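Local coordinates for protein endoglucanase (Cryptopygus antarcticus, PDB 5H4U) that hydrolyses internal beta-1,4-glucosidic linkages in carboxymethylcellulose, lichenan and barley beta-glucan, releasing mainly cellobiose, cellotriose and cellotetraose from carboxymethylcellulose, at residues R26-C31 with N150-Q155; C30-C35 with G69-C74; Q77-Q82 with M140-G145. One frame throughout, in Å; residues are numbered along the deposited sequence.

Contact 1: R26-C31 with N150-Q155; sequences RYWDCC and NGCQSQ
Asn-150 meets Asp-29 through its backbone, while its own CB points away and its amide serves the neighbouring turn. There OD1 accepts from the N of Cys-152 at 2.7 Å, with the donor above the carbonyl plane, an Asx turn at the start of helix 152-156. Gly-151, in the N-cap position, supplies the hydrogen bond between the two segments. Its N lies 2.7 Å from the O of Asp-29, and a C=O...N angle of 163° places it almost in line with that carbonyl. Cys-152 makes the covalent link: its SG is 2.0 Å from the SG of Cys-30, with a chi3 of 99°. The same SG sits 3.9 Å from CD1 of Trp-28, near the indole plane, a sulfur-aromatic contact at the ring edge. In Gln-155 a chi1 of 164° turns CG away from the backbone N, and the extended chain brings OE1 to CB of Cys-30. A water in the indole plane joins the two sides, donating to OE1 of Gln-155 at 2.7 Å and accepting from NE1 of Trp-28 at 3.2 Å; NE2 of Gln-155 bonds to the O of Ala-52. OD1 of Asp-29, the inferred nucleophile, accepts from the N of Cys-31, an Asx turn with the donor above the carboxylate plane. Asp-29 and Asp-138, the inferred proton donor, have side chains about 9 Å apart, consistent with the paired aspartates of a family 45 glycosidase active site.

Contact 2: C30-C35 with G69-C74; sequences CCKPSC and GSSYVC
Cys-30, Cys-31 and Lys-32 meet Ser-71, Tyr-72 and Val-73 where two parts of the disulfide-rich region between strands 19-27 and 80-82 run together, next in the chain after the inferred nucleophile Asp-29. The backbone tie is weak: the N of Val-73 points at the O of Cys-30 over 3.3 Å, although the N-H...O angle of 167° is nearly straight. That carbonyl oxygen also lies at the edge of the Tyr-72 ring, near its plane, 3.5 Å from CD1. CB of Tyr-72 and this near ring edge lie by the O of Cys-30, and the ring then leads away toward helix 152-156, where its OH probably hydrogen-bonds OG of Ser-154, though the modelled separation is too short to be taken at face value. Val-73 packs along the backbone of Cys-30 and Cys-31. Its CG1, set between the backbone N and the carbonyl carbon (chi1 58°), comes 3.6 Å from CA of Cys-30, while its CB is 3.8 Å from the O of Cys-31.

Disulfides link these segments to other parts of the chain: Cys-31 to Cys-66, Cys-35 to Cys-103 and Cys-74 to Cys-50. Such cross-linking is consistent with a disulfide-rich secreted enzyme of family 45.

The remaining contact is made by an aliphatic shaft. Lys-32 lays its CB, CG and CD alongside Ser-71, whose OG, anti to the backbone N (chi1 166°), is 3.7 Å from CD of Lys-32. A water accepts from both polar ends, 2.7 Å from NZ of Lys-32 and 2.8 Å from OG of Ser-71. NZ is further bonded to the carbonyls of Ser-60 and Ser-36, and the ammonium makes a cation-pi contact with Trp-37.

Contact 3: Q77-Q82 with M140-G145; sequences QQPFTQ and MIPGGG
Pro-79 and Pro-142 supply the apolar part of the contact, their rings reaching toward each other until the two CD atoms stand 3.7 Å apart. CG of Pro-79 also approaches CG2 of Ile-141, at 4.2 Å. Gln-78 crosses Pro-142 at about a right angle; its CG, anti to the carbonyl carbon (chi1 -77°), is 3.7 Å from CG of Pro-142, and the terminal amide group lies by that same ring atom. Cut back to an alanine, the residue would lose both CG and the amide end, which is likely to leave CG of Pro-142 uncovered and a gap beside its ring.

Polar contact runs through the backbone. The O of Met-140 faces CD of Pro-79, and a water lies within bonding distance of two carbonyls, 2.8 Å from this O of Met-140 and 3.0 Å from the O of Gln-77.

Ile-141 to Gly-144 form a type II beta turn, closed by the N of Gly-144 on the O of Ile-141 at 3.0 Å. Gly-143 takes its third position, where a side chain would be jammed against the preceding carbonyl O. The turn presents Pro-142 toward Pro-79. Neither proline has an N-H to offer, and the direct side-chain contacts are van der Waals packing, with a water between the two carbonyls.

How the contacts relate
All three contacts are largely buried, but contact 3, about 7 Å between its centre and that of the chain, lies deeper than contacts 1 and 2, each about 11 Å out. Contacts 1 and 2 share Cys-30 and Cys-31. Contact 1 has a disulfide and a hydrogen bond between its segments, tying a helix start to the loop after strand 19-27; contact 2 has a weak backbone bond, and its disulfides go to other parts of the chain. Contact 3 has no cysteine and relies on proline and aliphatic packing. Trp-28 and Tyr-27 connect contacts 1 and 3 by probable backbone bonds to Gly-145 and Ile-141. Contacts 2 and 3 meet where CG2 of Val-73 packs against CE of Met-140, at 3.6 Å.

Contact 1: R26-C31 with N150-Q155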
ATOM      1  N   ARG A  26       5.364  -6.635   3.245  1.00  7.79           N
ATOM      2  CA  ARG A  26       4.307  -6.687   2.242  1.00  7.98           C
ATOM      3  C   ARG A  26       2.971  -7.006   2.897  1.00  7.99           C
ATOM      4  O   ARG A  26       2.899  -7.818   3.821  1.00  8.25           O
ATOM      5  CB  ARG A  26       4.632  -7.708   1.147  1.00  7.94           C
ATOM      6  CG  ARG A  26       4.907  -9.074   1.630  1.00  7.79           C
ATOM      7  CD  ARG A  26       5.417  -9.959   0.539  1.00  8.29           C
ATOM      8  NE  ARG A  26       5.490 -11.332   1.009  1.00  8.78           N
ATOM      9  CZ  ARG A  26       6.542 -11.853   1.629  1.00  9.08           C
ATOM     10  NH1 ARG A  26       7.618 -11.110   1.870  1.00  8.86           N
ATOM     11  NH2 ARG A  26       6.499 -13.111   2.046  1.00  9.08           N
ATOM     12  N   TYR A  27       1.900  -6.409   2.390  1.00  8.01           N
ATOM     13  CA  TYR A  27       0.628  -6.662   3.047  1.00  8.11           C
ATOM     14  C   TYR A  27      -0.515  -6.192   2.177  1.00  7.98           C
ATOM     15  O   TYR A  27      -0.350  -5.316   1.336  1.00  8.00           O
ATOM     16  CB  TYR A  27       0.561  -5.967   4.416  1.00  8.34           C
ATOM     17  CG  TYR A  27      -0.031  -4.573   4.425  1.00  8.33           C
ATOM     18  CD1 TYR A  27       0.726  -3.472   4.044  1.00  8.17           C
ATOM     19  CD2 TYR A  27      -1.338  -4.351   4.870  1.00  8.48           C
ATOM     20  CE1 TYR A  27       0.192  -2.184   4.075  1.00  8.28           C
ATOM     21  CE2 TYR A  27      -1.884  -3.076   4.894  1.00  8.40           C
ATOM     22  CZ  TYR A  27      -1.115  -1.997   4.497  1.00  8.79           C
ATOM     23  OH  TYR A  27      -1.662  -0.735   4.524  1.00  9.19           O
ATOM     24  N   TRP A  28      -1.672  -6.813   2.378  1.00  8.03           N
ATOM     25  CA  TRP A  28      -2.893  -6.387   1.706  1.00  8.51           C
ATOM     26  C   TRP A  28      -4.055  -6.920   2.546  1.00  9.19           C
ATOM     27  O   TRP A  28      -4.497  -8.055   2.367  1.00  9.31           O
ATOM     28  CB  TRP A  28      -2.983  -6.877   0.282  1.00  8.58           C
ATOM     29  CG  TRP A  28      -4.094  -6.254  -0.468  1.00  8.32           C
ATOM     30  CD1 TRP A  28      -5.420  -6.596  -0.427  1.00  8.71           C
ATOM     31  CD2 TRP A  28      -3.983  -5.182  -1.396  1.00  8.31           C
ATOM     32  NE1 TRP A  28      -6.145  -5.792  -1.276  1.00  8.71           N
ATOM     33  CE2 TRP A  28      -5.286  -4.914  -1.885  1.00  8.64           C
ATOM     34  CE3 TRP A  28      -2.911  -4.418  -1.865  1.00  7.93           C
ATOM     35  CZ2 TRP A  28      -5.539  -3.910  -2.812  1.00  8.26           C
ATOM     36  CZ3 TRP A  28      -3.164  -3.421  -2.783  1.00  8.36           C
ATOM     37  CH2 TRP A  28      -4.468  -3.179  -3.254  1.00  8.41           C
ATOM     38  N   ASP A  29      -4.522  -6.089   3.457  1.00  9.03           N
ATOM     39  CA  ASP A  29      -5.622  -6.441   4.324  1.00  9.49           C
ATOM     40  C   ASP A  29      -6.947  -5.891   3.820  1.00  9.72           C
ATOM     41  O   ASP A  29      -7.964  -6.076   4.484  1.00 10.17           O
ATOM     42  CB  ASP A  29      -5.337  -5.957   5.752  1.00  9.32           C
ATOM     43  CG  ASP A  29      -5.233  -4.449   5.859  1.00  9.34           C
ATOM     44  OD1 ASP A  29      -5.462  -3.741   4.847  1.00  9.63           O
ATOM     45  OD2 ASP A  29      -4.877  -3.972   6.965  1.00  9.42           O
ATOM     46  N   CYS A  30      -6.956  -5.199   2.682  1.00  9.56           N
ATOM     47  CA  CYS A  30      -8.163  -4.687   2.058  1.00  9.28           C
ATOM     48  C   CYS A  30      -8.812  -3.534   2.815  1.00  9.78           C
ATOM     49  O   CYS A  30      -9.876  -3.062   2.389  1.00  9.55           O
ATOM     50  CB  CYS A  30      -9.223  -5.787   1.881  1.00  9.49           C
ATOM     51  SG  CYS A  30      -8.788  -7.151   0.781  1.00  8.61           S
ATOM     52  N   CYS A  31      -8.236  -3.067   3.926  1.00 10.13           N
ATOM     53  CA  CYS A  31      -8.961  -2.136   4.781  1.00 10.11           C
ATOM     54  C   CYS A  31      -8.910  -0.717   4.229  1.00 10.24           C
ATOM     55  O   CYS A  31      -7.995  -0.342   3.491  1.00 10.09           O
ATOM     56  CB  CYS A  31      -8.370  -2.102   6.173  1.00 10.27           C
ATOM     57  SG  CYS A  31      -8.302  -3.667   6.963  1.00 12.65           S
ATOM     58  N   ASN A 150      -7.737  -7.634   8.703  1.00  9.98           N
ATOM     59  CA  ASN A 150      -8.200  -8.396   7.540  1.00  9.81           C
ATOM     60  C   ASN A 150      -9.621  -7.955   7.182  1.00 10.44           C
ATOM     61  O   ASN A 150     -10.580  -8.440   7.779  1.00 11.37           O
ATOM     62  CB  ASN A 150      -8.163  -9.894   7.797  1.00  9.95           C
ATOM     63  CG  ASN A 150      -8.710 -10.715   6.603  1.00 10.53           C
ATOM     64  OD1 ASN A 150      -8.820 -10.219   5.475  1.00 10.65           O
ATOM     65  ND2 ASN A 150      -9.039 -11.971   6.855  1.00 10.68           N
ATOM     66  N   GLY A 151      -9.757  -7.071   6.206  1.00 10.08           N
ATOM     67  CA  GLY A 151     -11.083  -6.890   5.661  1.00 10.27           C
ATOM     68  C   GLY A 151     -11.298  -7.609   4.347  1.00  9.84           C
ATOM     69  O   GLY A 151     -12.299  -7.366   3.661  1.00  9.55           O
ATOM     70  N   CYS A 152     -10.401  -8.548   4.027  1.00  9.37           N
ATOM     71  CA  CYS A 152     -10.461  -9.225   2.741  1.00  9.61           C
ATOM     72  C   CYS A 152     -11.496 -10.339   2.730  1.00  9.63           C
ATOM     73  O   CYS A 152     -12.025 -10.679   1.664  1.00  9.20           O
ATOM     74  CB  CYS A 152      -9.085  -9.783   2.369  1.00  9.72           C
ATOM     75  SG  CYS A 152      -7.835  -8.527   1.950  1.00 11.47           S
ATOM     76  N   GLN A 153     -11.814 -10.921   3.890  1.00  9.55           N
ATOM     77  CA  GLN A 153     -12.889 -11.903   3.869  1.00 10.05           C
ATOM     78  C   GLN A 153     -14.216 -11.218   3.558  1.00  9.90           C
ATOM     79  O   GLN A 153     -14.981 -11.685   2.709  1.00  9.95           O
ATOM     80  CB  GLN A 153     -12.989 -12.673   5.195  1.00  9.49           C
ATOM     81  CG  GLN A 153     -14.188 -13.644   5.190  1.00  9.93           C
ATOM     82  CD  GLN A 153     -14.225 -14.630   6.356  1.00 10.87           C
ATOM     83  OE1 GLN A 153     -13.621 -15.714   6.310  1.00 10.02           O
ATOM     84  NE2 GLN A 153     -14.970 -14.263   7.405  1.00 11.65           N
ATOM     85  N   SER A 154     -14.457 -10.056   4.154  1.00  9.83           N
ATOM     86  CA  SER A 154     -15.727  -9.403   3.920  1.00  9.65           C
ATOM     87  C   SER A 154     -15.763  -8.740   2.552  1.00  9.43           C
ATOM     88  O   SER A 154     -16.844  -8.592   1.982  1.00  9.48           O
ATOM     89  CB  SER A 154     -16.025  -8.424   5.063  1.00  9.84           C
ATOM     90  OG  SER A 154     -15.727  -7.086   4.741  1.00 10.48           O
ATOM     91  N   GLN A 155     -14.615  -8.358   1.986  1.00  9.57           N
ATOM     92  CA  GLN A 155     -14.681  -7.717   0.676  1.00  9.41           C
ATOM     93  C   GLN A 155     -14.713  -8.733  -0.454  1.00  9.31           C
ATOM     94  O   GLN A 155     -15.479  -8.570  -1.408  1.00  9.38           O
ATOM     95  CB  GLN A 155     -13.502  -6.757   0.456  1.00  9.41           C
ATOM     96  CG  GLN A 155     -13.294  -6.352  -1.010  1.00  9.24           C
ATOM     97  CD  GLN A 155     -12.324  -5.182  -1.219  1.00  9.38           C
ATOM     98  OE1 GLN A 155     -11.349  -5.002  -0.490  1.00  9.10           O
ATOM     99  NE2 GLN A 155     -12.567  -4.415  -2.269  1.00  9.89           N
TER
HETATM  100  O   HOH W   1      -9.229  -5.392  -2.039  1.00  8.39           O

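Contact 2: C30-C35 with G69-C74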
ATOM      1  N   CYS A  30      -6.956  -5.199   2.682  1.00  9.56           N
ATOM      2  CA  CYS A  30      -8.163  -4.687   2.058  1.00  9.28           C
ATOM      3  C   CYS A  30      -8.812  -3.534   2.815  1.00  9.78           C
ATOM      4  O   CYS A  30      -9.876  -3.062   2.389  1.00  9.55           O
ATOM      5  CB  CYS A  30      -9.223  -5.787   1.881  1.00  9.49           C
ATOM      6  SG  CYS A  30      -8.788  -7.151   0.781  1.00  8.61           S
ATOM      7  N   CYS A  31      -8.236  -3.067   3.926  1.00 10.13           N
ATOM      8  CA  CYS A  31      -8.961  -2.136   4.781  1.00 10.11           C
ATOM      9  C   CYS A  31      -8.910  -0.717   4.229  1.00 10.24           C
ATOM     10  O   CYS A  31      -7.995  -0.342   3.491  1.00 10.09           O
ATOM     11  CB  CYS A  31      -8.370  -2.102   6.173  1.00 10.27           C
ATOM     12  SG  CYS A  31      -8.302  -3.667   6.963  1.00 12.65           S
ATOM     13  N   LYS A  32      -9.861   0.098   4.659  1.00  9.86           N
ATOM     14  CA  LYS A  32      -9.807   1.498   4.280  1.00 10.06           C
ATOM     15  C   LYS A  32      -8.581   2.126   4.931  1.00  9.53           C
ATOM     16  O   LYS A  32      -8.427   2.045   6.154  1.00  9.94           O
ATOM     17  CB  LYS A  32     -11.086   2.215   4.708  1.00 10.17           C
ATOM     18  CG  LYS A  32     -11.010   3.719   4.638  1.00 10.19           C
ATOM     19  CD  LYS A  32     -12.198   4.401   5.316  1.00 10.36           C
ATOM     20  CE  LYS A  32     -11.931   5.901   5.529  1.00 10.71           C
ATOM     21  NZ  LYS A  32     -12.672   6.848   4.647  1.00 11.82           N
ATOM     22  N   PRO A  33      -7.671   2.708   4.160  1.00  9.30           N
ATOM     23  CA  PRO A  33      -6.406   3.177   4.727  1.00  9.49           C
ATOM     24  C   PRO A  33      -6.576   4.460   5.533  1.00  9.81           C
ATOM     25  O   PRO A  33      -7.470   5.276   5.284  1.00  9.50           O
ATOM     26  CB  PRO A  33      -5.538   3.399   3.488  1.00  9.27           C
ATOM     27  CG  PRO A  33      -6.509   3.692   2.404  1.00  9.03           C
ATOM     28  CD  PRO A  33      -7.768   2.965   2.712  1.00  9.45           C
ATOM     29  N   SER A  34      -5.682   4.639   6.507  1.00  9.71           N
ATOM     30  CA  SER A  34      -5.893   5.687   7.500  1.00  9.64           C
ATOM     31  C   SER A  34      -5.891   7.081   6.885  1.00 10.19           C
ATOM     32  O   SER A  34      -6.610   7.960   7.364  1.00 10.73           O
ATOM     33  CB  SER A  34      -4.848   5.587   8.607  1.00  9.64           C
ATOM     34  OG  SER A  34      -3.592   6.057   8.167  1.00 10.66           O
ATOM     35  N   CYS A  35      -5.149   7.292   5.799  1.00  9.98           N
ATOM     36  CA  CYS A  35      -5.123   8.602   5.157  1.00 10.28           C
ATOM     37  C   CYS A  35      -6.354   8.845   4.289  1.00 10.95           C
ATOM     38  O   CYS A  35      -6.427   9.877   3.606  1.00 10.36           O
ATOM     39  CB  CYS A  35      -3.865   8.760   4.299  1.00  9.68           C
ATOM     40  SG  CYS A  35      -2.312   8.536   5.185  1.00  9.85           S
ATOM     41  N   GLY A  69     -18.053  -1.484   8.539  1.00 12.64           N
ATOM     42  CA  GLY A  69     -18.686  -0.651   7.539  1.00 12.45           C
ATOM     43  C   GLY A  69     -18.619  -1.262   6.155  1.00 12.19           C
ATOM     44  O   GLY A  69     -18.634  -2.477   5.982  1.00 12.37           O
ATOM     45  N   SER A  70     -18.522  -0.409   5.149  1.00 12.05           N
ATOM     46  CA  SER A  70     -18.614  -0.890   3.780  1.00 11.38           C
ATOM     47  C   SER A  70     -17.591  -0.267   2.829  1.00 10.99           C
ATOM     48  O   SER A  70     -17.772  -0.356   1.615  1.00 11.73           O
ATOM     49  CB  SER A  70     -20.040  -0.655   3.288  1.00 11.36           C
ATOM     50  OG  SER A  70     -20.353   0.722   3.354  1.00 11.73           O
ATOM     51  N   SER A  71     -16.542   0.367   3.329  1.00 10.62           N
ATOM     52  CA  SER A  71     -15.538   1.028   2.504  1.00 10.72           C
ATOM     53  C   SER A  71     -14.236   0.229   2.464  1.00 10.17           C
ATOM     54  O   SER A  71     -13.749  -0.226   3.500  1.00 10.14           O
ATOM     55  CB  SER A  71     -15.274   2.426   3.046  1.00 11.02           C
ATOM     56  OG  SER A  71     -14.105   2.963   2.497  1.00 11.04           O
ATOM     57  N   TYR A  72     -13.646   0.093   1.275  1.00 10.17           N
ATOM     58  CA  TYR A  72     -12.451  -0.737   1.085  1.00  9.85           C
ATOM     59  C   TYR A  72     -11.385   0.016   0.301  1.00  9.95           C
ATOM     60  O   TYR A  72     -11.618   1.120  -0.204  1.00 10.23           O
ATOM     61  CB  TYR A  72     -12.798  -2.052   0.375  1.00  9.52           C
ATOM     62  CG  TYR A  72     -13.751  -2.896   1.186  1.00  9.59           C
ATOM     63  CD1 TYR A  72     -13.269  -3.824   2.099  1.00  9.67           C
ATOM     64  CD2 TYR A  72     -15.111  -2.728   1.089  1.00  9.62           C
ATOM     65  CE1 TYR A  72     -14.113  -4.575   2.858  1.00  9.73           C
ATOM     66  CE2 TYR A  72     -15.964  -3.468   1.844  1.00  9.95           C
ATOM     67  CZ  TYR A  72     -15.463  -4.401   2.725  1.00  9.93           C
ATOM     68  OH  TYR A  72     -16.317  -5.151   3.491  1.00  9.76           O
ATOM     69  N   VAL A  73     -10.189  -0.579   0.227  1.00  9.52           N
ATOM     70  CA  VAL A  73      -9.145  -0.036  -0.641  1.00  9.78           C
ATOM     71  C   VAL A  73      -9.499  -0.308  -2.100  1.00  9.67           C
ATOM     72  O   VAL A  73     -10.083  -1.345  -2.442  1.00  9.58           O
ATOM     73  CB  VAL A  73      -7.759  -0.607  -0.279  1.00  9.52           C
ATOM     74  CG1 VAL A  73      -7.755  -2.103  -0.368  1.00  8.93           C
ATOM     75  CG2 VAL A  73      -6.673  -0.006  -1.199  1.00  8.90           C
ATOM     76  N   CYS A  74      -9.115   0.618  -2.977  1.00 10.08           N
ATOM     77  CA  CYS A  74      -9.511   0.545  -4.379  1.00 10.02           C
ATOM     78  C   CYS A  74      -8.578  -0.365  -5.177  1.00 10.21           C
ATOM     79  O   CYS A  74      -7.364  -0.409  -4.934  1.00  9.84           O
ATOM     80  CB  CYS A  74      -9.528   1.950  -4.984  1.00 10.22           C
ATOM     81  SG  CYS A  74     -10.771   3.136  -4.280  1.00 11.13           S
TER
HETATM   82  O   HOH W   2     -14.561   5.584   3.234  1.00 11.22           O

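Contact 3: Q77-Q82 with M140-G145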
ATOM      1  N   GLN A  77      -5.316   0.894  -6.327  1.00  9.34           N
ATOM      2  CA  GLN A  77      -4.178   1.148  -5.471  1.00  9.08           C
ATOM      3  C   GLN A  77      -3.250  -0.051  -5.346  1.00  8.86           C
ATOM      4  O   GLN A  77      -2.608  -0.244  -4.312  1.00  8.76           O
ATOM      5  CB  GLN A  77      -4.702   1.681  -4.137  1.00  9.53           C
ATOM      6  CG  GLN A  77      -4.947   3.200  -4.285  1.00  9.22           C
ATOM      7  CD  GLN A  77      -5.825   3.810  -3.212  1.00  9.69           C
ATOM      8  OE1 GLN A  77      -5.816   3.383  -2.061  1.00  9.60           O
ATOM      9  NE2 GLN A  77      -6.595   4.827  -3.592  1.00 10.11           N
ATOM     10  N   GLN A  78      -3.145  -0.839  -6.394  1.00  9.42           N
ATOM     11  CA  GLN A  78      -2.226  -1.946  -6.564  1.00  8.77           C
ATOM     12  C   GLN A  78      -0.881  -1.466  -7.097  1.00  8.49           C
ATOM     13  O   GLN A  78      -0.808  -0.442  -7.782  1.00  8.17           O
ATOM     14  CB  GLN A  78      -2.779  -2.953  -7.541  1.00  9.08           C
ATOM     15  CG  GLN A  78      -3.825  -3.832  -7.009  1.00  9.58           C
ATOM     16  CD  GLN A  78      -4.212  -4.812  -8.066  1.00  9.84           C
ATOM     17  OE1 GLN A  78      -4.834  -4.466  -9.056  1.00  9.68           O
ATOM     18  NE2 GLN A  78      -3.781  -6.032  -7.895  1.00  9.93           N
ATOM     19  N   PRO A  79       0.172  -2.234  -6.828  1.00  8.49           N
ATOM     20  CA  PRO A  79       1.491  -1.875  -7.343  1.00  8.28           C
ATOM     21  C   PRO A  79       1.571  -2.120  -8.835  1.00  8.74           C
ATOM     22  O   PRO A  79       0.916  -3.013  -9.384  1.00  8.47           O
ATOM     23  CB  PRO A  79       2.443  -2.806  -6.583  1.00  8.42           C
ATOM     24  CG  PRO A  79       1.613  -3.984  -6.202  1.00  8.16           C
ATOM     25  CD  PRO A  79       0.206  -3.457  -6.002  1.00  8.37           C
ATOM     26  N   PHE A  80       2.406  -1.320  -9.488  1.00  8.85           N
ATOM     27  CA  PHE A  80       2.578  -1.415 -10.924  1.00  8.80           C
ATOM     28  C   PHE A  80       3.966  -0.919 -11.287  1.00  8.72           C
ATOM     29  O   PHE A  80       4.813  -0.686 -10.422  1.00  8.57           O
ATOM     30  CB  PHE A  80       1.476  -0.642 -11.645  1.00  8.60           C
ATOM     31  CG  PHE A  80       1.432   0.816 -11.313  1.00  8.69           C
ATOM     32  CD1 PHE A  80       0.769   1.263 -10.181  1.00  8.85           C
ATOM     33  CD2 PHE A  80       1.974   1.750 -12.172  1.00  8.94           C
ATOM     34  CE1 PHE A  80       0.693   2.606  -9.879  1.00  8.94           C
ATOM     35  CE2 PHE A  80       1.893   3.099 -11.886  1.00  9.57           C
ATOM     36  CZ  PHE A  80       1.251   3.526 -10.738  1.00  9.94           C
ATOM     37  N   THR A  81       4.188  -0.768 -12.584  1.00  9.26           N
ATOM     38  CA  THR A  81       5.437  -0.285 -13.138  1.00  9.32           C
ATOM     39  C   THR A  81       5.168   0.778 -14.185  1.00  9.67           C
ATOM     40  O   THR A  81       4.147   0.747 -14.877  1.00  9.56           O
ATOM     41  CB  THR A  81       6.194  -1.384 -13.845  1.00  9.13           C
ATOM     42  OG1 THR A  81       5.372  -1.848 -14.927  1.00 10.01           O
ATOM     43  CG2 THR A  81       6.485  -2.521 -12.911  1.00  8.70           C
ATOM     44  N   GLN A  82       6.128   1.685 -14.326  1.00  9.79           N
ATOM     45  CA  GLN A  82       6.221   2.569 -15.478  1.00 10.38           C
ATOM     46  C   GLN A  82       7.670   2.511 -15.950  1.00 10.27           C
ATOM     47  O   GLN A  82       8.587   2.878 -15.205  1.00 10.12           O
ATOM     48  CB  GLN A  82       5.782   3.992 -15.125  1.00 10.89           C
ATOM     49  CG  GLN A  82       5.891   4.953 -16.274  1.00 12.95           C
ATOM     50  CD  GLN A  82       4.789   5.988 -16.286  1.00 15.71           C
ATOM     51  OE1 GLN A  82       3.738   5.773 -16.902  1.00 18.56           O
ATOM     52  NE2 GLN A  82       5.030   7.140 -15.635  1.00 15.06           N
ATOM     53  N   MET A 140       1.893  -2.185  -0.220  1.00  7.35           N
ATOM     54  CA  MET A 140       0.564  -2.745  -0.432  1.00  7.59           C
ATOM     55  C   MET A 140       0.607  -3.656  -1.659  1.00  7.60           C
ATOM     56  O   MET A 140       0.629  -3.194  -2.798  1.00  7.70           O
ATOM     57  CB  MET A 140      -0.451  -1.617  -0.569  1.00  7.63           C
ATOM     58  CG  MET A 140      -0.928  -1.122   0.778  1.00  8.31           C
ATOM     59  SD  MET A 140      -1.952   0.375   0.785  1.00 11.13           S
ATOM     60  CE  MET A 140      -3.563  -0.351   0.525  1.00  9.07           C
ATOM     61  N   ILE A 141       0.622  -4.967  -1.426  1.00  7.94           N
ATOM     62  CA  ILE A 141       0.714  -5.957  -2.493  1.00  7.67           C
ATOM     63  C   ILE A 141      -0.372  -7.012  -2.322  1.00  7.98           C
ATOM     64  O   ILE A 141      -0.379  -7.731  -1.322  1.00  8.17           O
ATOM     65  CB  ILE A 141       2.100  -6.613  -2.520  1.00  7.54           C
ATOM     66  CG1 ILE A 141       3.169  -5.514  -2.475  1.00  7.64           C
ATOM     67  CG2 ILE A 141       2.256  -7.412  -3.779  1.00  8.04           C
ATOM     68  CD1 ILE A 141       4.539  -5.982  -2.131  1.00  7.80           C
ATOM     69  N   PRO A 142      -1.304  -7.154  -3.265  1.00  8.20           N
ATOM     70  CA  PRO A 142      -2.347  -8.178  -3.133  1.00  8.22           C
ATOM     71  C   PRO A 142      -1.745  -9.568  -3.031  1.00  8.64           C
ATOM     72  O   PRO A 142      -0.944  -9.984  -3.869  1.00  8.45           O
ATOM     73  CB  PRO A 142      -3.160  -8.011  -4.418  1.00  8.65           C
ATOM     74  CG  PRO A 142      -2.882  -6.648  -4.861  1.00  8.66           C
ATOM     75  CD  PRO A 142      -1.485  -6.353  -4.477  1.00  8.24           C
ATOM     76  N   GLY A 143      -2.082 -10.262  -1.954  1.00  8.64           N
ATOM     77  CA  GLY A 143      -1.568 -11.585  -1.740  1.00  8.62           C
ATOM     78  C   GLY A 143      -0.379 -11.648  -0.817  1.00  9.02           C
ATOM     79  O   GLY A 143       0.095 -12.752  -0.536  1.00  9.66           O
ATOM     80  N   GLY A 144       0.166 -10.498  -0.398  1.00  8.86           N
ATOM     81  CA  GLY A 144       1.298 -10.493   0.503  1.00  8.66           C
ATOM     82  C   GLY A 144       0.994 -10.685   1.971  1.00  8.83           C
ATOM     83  O   GLY A 144       1.918 -10.570   2.781  1.00  9.32           O
ATOM     84  N   GLY A 145      -0.231 -11.023   2.346  1.00  8.71           N
ATOM     85  CA  GLY A 145      -0.593 -11.200   3.749  1.00  9.23           C
ATOM     86  C   GLY A 145      -1.448 -10.069   4.303  1.00  9.23           C
ATOM     87  O   GLY A 145      -1.255  -8.893   3.971  1.00  9.07           O
TER
HETATM   88  O   HOH W   3       0.322  -0.654  -3.931  1.00  8.05           O